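PDB 5JQC: Lmo1076 protein from Listeria monocytogenes serovar 1/2a, which is a putative secreted autolysin, probably an amidase or related hydrolase of the bacterial cell wall, represented here by a segment of three GW domains. Local coordinates for residues Y158-V163 and I168-A173. Residues are numbered along the deposited sequence; the frame is centred on the assembly and turned at random.
Sequences YYQFQV and IGWLDA
Tyr158 and Asp172 face each other as a non-hydrogen-bonded pair in this antiparallel hairpin. The tyrosine ring passes obliquely across the aspartate, its CD1 3.7 Å from Asp172 CA and its plane steeply inclined (73°) to the carboxylate. One water links Tyr158 OH to Asp172 OD2, an oxygen also held in a salt bridge with Arg174. Tyr159 exchanges both backbone hydrogen bonds with Leu171 (Tyr159 N to Leu171 O 2.7 Å). On the other side of the sheet, Ala173 CB makes a CH-pi contact over the Tyr159 ring, 3.6 Å from its centroid. Gln160 returns to the Tyr158 side and packs on Trp170: its CB sits over the six-membered ring, 3.5 Å from the centroid. The extended chain carries CG over the CE2-NE1 bond and the amide past the indole rim, its plane 21° from the ring's. Phe161 N bonds to Gly169 O, and Phe161 O receives Ile168 N at 2.8 Å. With chi1 at 72° the Phe161 ring swings back over the neighbouring strand, CD1 3.3 Å from Gly169 O, CZ 3.5 Å from Ile168 CB and CE1 near Leu171 CB. Gly169, whose backbone angles call for glycine, precedes Trp170, consistent with the domain's Gly-Trp dipeptide. Val163 CG2 borders the Phe161 ring in its plane. In this middle, SH3-like GW domain, strand 144-153 flanks 158-163, while Ile112 of strand 103-112 and Phe176 pack against Phe161.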
loop_
_atom_site.group_PDB
_atom_site.type_symbol
_atom_site.label_atom_id
_atom_site.label_comp_id
_atom_site.label_asym_id
_atom_site.label_seq_id
_atom_site.Cartn_x
_atom_site.Cartn_y
_atom_site.Cartn_z
ATOM N N TYR A 158 1.784 3.396 0.294
ATOM C CA TYR A 158 0.790 3.058 1.297
ATOM C C TYR A 158 0.620 1.549 1.347
ATOM O O TYR A 158 0.375 0.917 0.314
ATOM C CB TYR A 158 -0.543 3.711 0.968
ATOM C CG TYR A 158 -0.472 5.214 1.078
ATOM C CD1 TYR A 158 -0.593 5.831 2.309
ATOM C CD2 TYR A 158 -0.246 6.011 -0.042
ATOM C CE1 TYR A 158 -0.513 7.190 2.443
ATOM C CE2 TYR A 158 -0.166 7.399 0.079
ATOM C CZ TYR A 158 -0.301 7.974 1.331
ATOM O OH TYR A 158 -0.220 9.337 1.486
ATOM N N TYR A 159 0.730 0.979 2.540
ATOM C CA TYR A 159 0.546 -0.460 2.736
ATOM C C TYR A 159 -0.866 -0.744 3.204
ATOM O O TYR A 159 -1.355 -0.087 4.130
ATOM C CB TYR A 159 1.500 -1.002 3.788
ATOM C CG TYR A 159 2.899 -1.151 3.331
ATOM C CD1 TYR A 159 3.206 -1.239 1.985
ATOM C CD2 TYR A 159 3.923 -1.216 4.254
ATOM C CE1 TYR A 159 4.516 -1.379 1.575
ATOM C CE2 TYR A 159 5.226 -1.359 3.866
ATOM C CZ TYR A 159 5.524 -1.448 2.527
ATOM O OH TYR A 159 6.840 -1.591 2.144
ATOM N N GLN A 160 -1.498 -1.739 2.605
ATOM C CA GLN A 160 -2.706 -2.314 3.176
ATOM C C GLN A 160 -2.286 -3.404 4.155
ATOM O O GLN A 160 -1.402 -4.209 3.848
ATOM C CB GLN A 160 -3.608 -2.880 2.080
ATOM C CG GLN A 160 -4.986 -3.230 2.591
ATOM C CD GLN A 160 -5.852 -3.863 1.546
ATOM O OE1 GLN A 160 -5.365 -4.581 0.678
ATOM N NE2 GLN A 160 -7.151 -3.593 1.611
ATOM N N PHE A 161 -2.896 -3.425 5.335
ATOM C CA PHE A 161 -2.355 -4.231 6.422
ATOM C C PHE A 161 -3.458 -4.830 7.287
ATOM O O PHE A 161 -4.577 -4.313 7.368
ATOM C CB PHE A 161 -1.417 -3.412 7.317
ATOM C CG PHE A 161 -2.142 -2.408 8.180
ATOM C CD1 PHE A 161 -2.603 -1.224 7.646
ATOM C CD2 PHE A 161 -2.385 -2.667 9.511
ATOM C CE1 PHE A 161 -3.287 -0.326 8.422
ATOM C CE2 PHE A 161 -3.061 -1.776 10.286
ATOM C CZ PHE A 161 -3.512 -0.599 9.745
ATOM N N GLN A 162 -3.101 -5.916 7.971
ATOM C CA GLN A 162 -3.997 -6.641 8.864
ATOM C C GLN A 162 -3.401 -6.700 10.262
ATOM O O GLN A 162 -2.181 -6.837 10.422
ATOM C CB GLN A 162 -4.243 -8.060 8.365
ATOM C CG GLN A 162 -4.686 -8.119 6.922
ATOM C CD GLN A 162 -4.920 -9.548 6.455
ATOM O OE1 GLN A 162 -4.037 -10.404 6.558
ATOM N NE2 GLN A 162 -6.111 -9.809 5.929
ATOM N N VAL A 163 -4.272 -6.602 11.269
ATOM C CA VAL A 163 -3.918 -6.803 12.675
ATOM C C VAL A 163 -4.897 -7.825 13.256
ATOM O O VAL A 163 -6.119 -7.638 13.181
ATOM C CB VAL A 163 -3.943 -5.485 13.480
ATOM C CG1 VAL A 163 -3.575 -5.713 14.945
ATOM C CG2 VAL A 163 -2.993 -4.461 12.867
ATOM N N ILE A 168 -7.251 -3.985 8.213
ATOM C CA ILE A 168 -7.601 -2.726 8.868
ATOM C C ILE A 168 -7.799 -1.600 7.864
ATOM O O ILE A 168 -8.721 -0.789 7.992
ATOM C CB ILE A 168 -6.520 -2.362 9.897
ATOM C CG1 ILE A 168 -6.364 -3.507 10.896
ATOM C CG2 ILE A 168 -6.890 -1.087 10.609
ATOM C CD1 ILE A 168 -7.623 -3.775 11.702
ATOM N N GLY A 169 -6.935 -1.514 6.870
ATOM C CA GLY A 169 -6.969 -0.367 5.978
ATOM C C GLY A 169 -5.599 -0.133 5.370
ATOM O O GLY A 169 -4.827 -1.073 5.169
ATOM N N TRP A 170 -5.327 1.134 5.086
ATOM C CA TRP A 170 -4.112 1.547 4.413
ATOM C C TRP A 170 -3.364 2.557 5.264
ATOM O O TRP A 170 -3.957 3.486 5.838
ATOM C CB TRP A 170 -4.421 2.149 3.041
ATOM C CG TRP A 170 -4.980 1.163 2.031
ATOM C CD1 TRP A 170 -6.273 0.706 1.945
ATOM C CD2 TRP A 170 -4.276 0.563 0.937
ATOM N NE1 TRP A 170 -6.409 -0.140 0.875
ATOM C CE2 TRP A 170 -5.197 -0.252 0.242
ATOM C CE3 TRP A 170 -2.954 0.626 0.481
ATOM C CZ2 TRP A 170 -4.840 -0.989 -0.880
ATOM C CZ3 TRP A 170 -2.602 -0.116 -0.628
ATOM C CH2 TRP A 170 -3.541 -0.904 -1.299
ATOM N N LEU A 171 -2.053 2.387 5.324
ATOM C CA LEU A 171 -1.222 3.207 6.183
ATOM C C LEU A 171 0.091 3.451 5.463
ATOM O O LEU A 171 0.586 2.573 4.753
ATOM C CB LEU A 171 -1.007 2.504 7.535
ATOM C CG LEU A 171 -0.179 3.213 8.603
ATOM C CD1 LEU A 171 -0.855 4.497 8.995
ATOM C CD2 LEU A 171 0.022 2.310 9.824
ATOM N N ASP A 172 0.641 4.645 5.620
ATOM C CA ASP A 172 1.881 4.962 4.928
ATOM C C ASP A 172 2.969 3.968 5.334
ATOM O O ASP A 172 3.150 3.663 6.512
ATOM C CB ASP A 172 2.293 6.402 5.237
ATOM C CG ASP A 172 3.435 6.909 4.353
ATOM O OD1 ASP A 172 4.568 6.384 4.474
ATOM O OD2 ASP A 172 3.217 7.890 3.592
ATOM N N ALA A 173 3.664 3.426 4.333
ATOM C CA ALA A 173 4.714 2.440 4.574
ATOM C C ALA A 173 5.776 2.922 5.557
ATOM O O ALA A 173 6.440 2.090 6.189
ATOM C CB ALA A 173 5.369 2.079 3.245
HETATM O O HOH W 1 1.633 9.752 3.863
#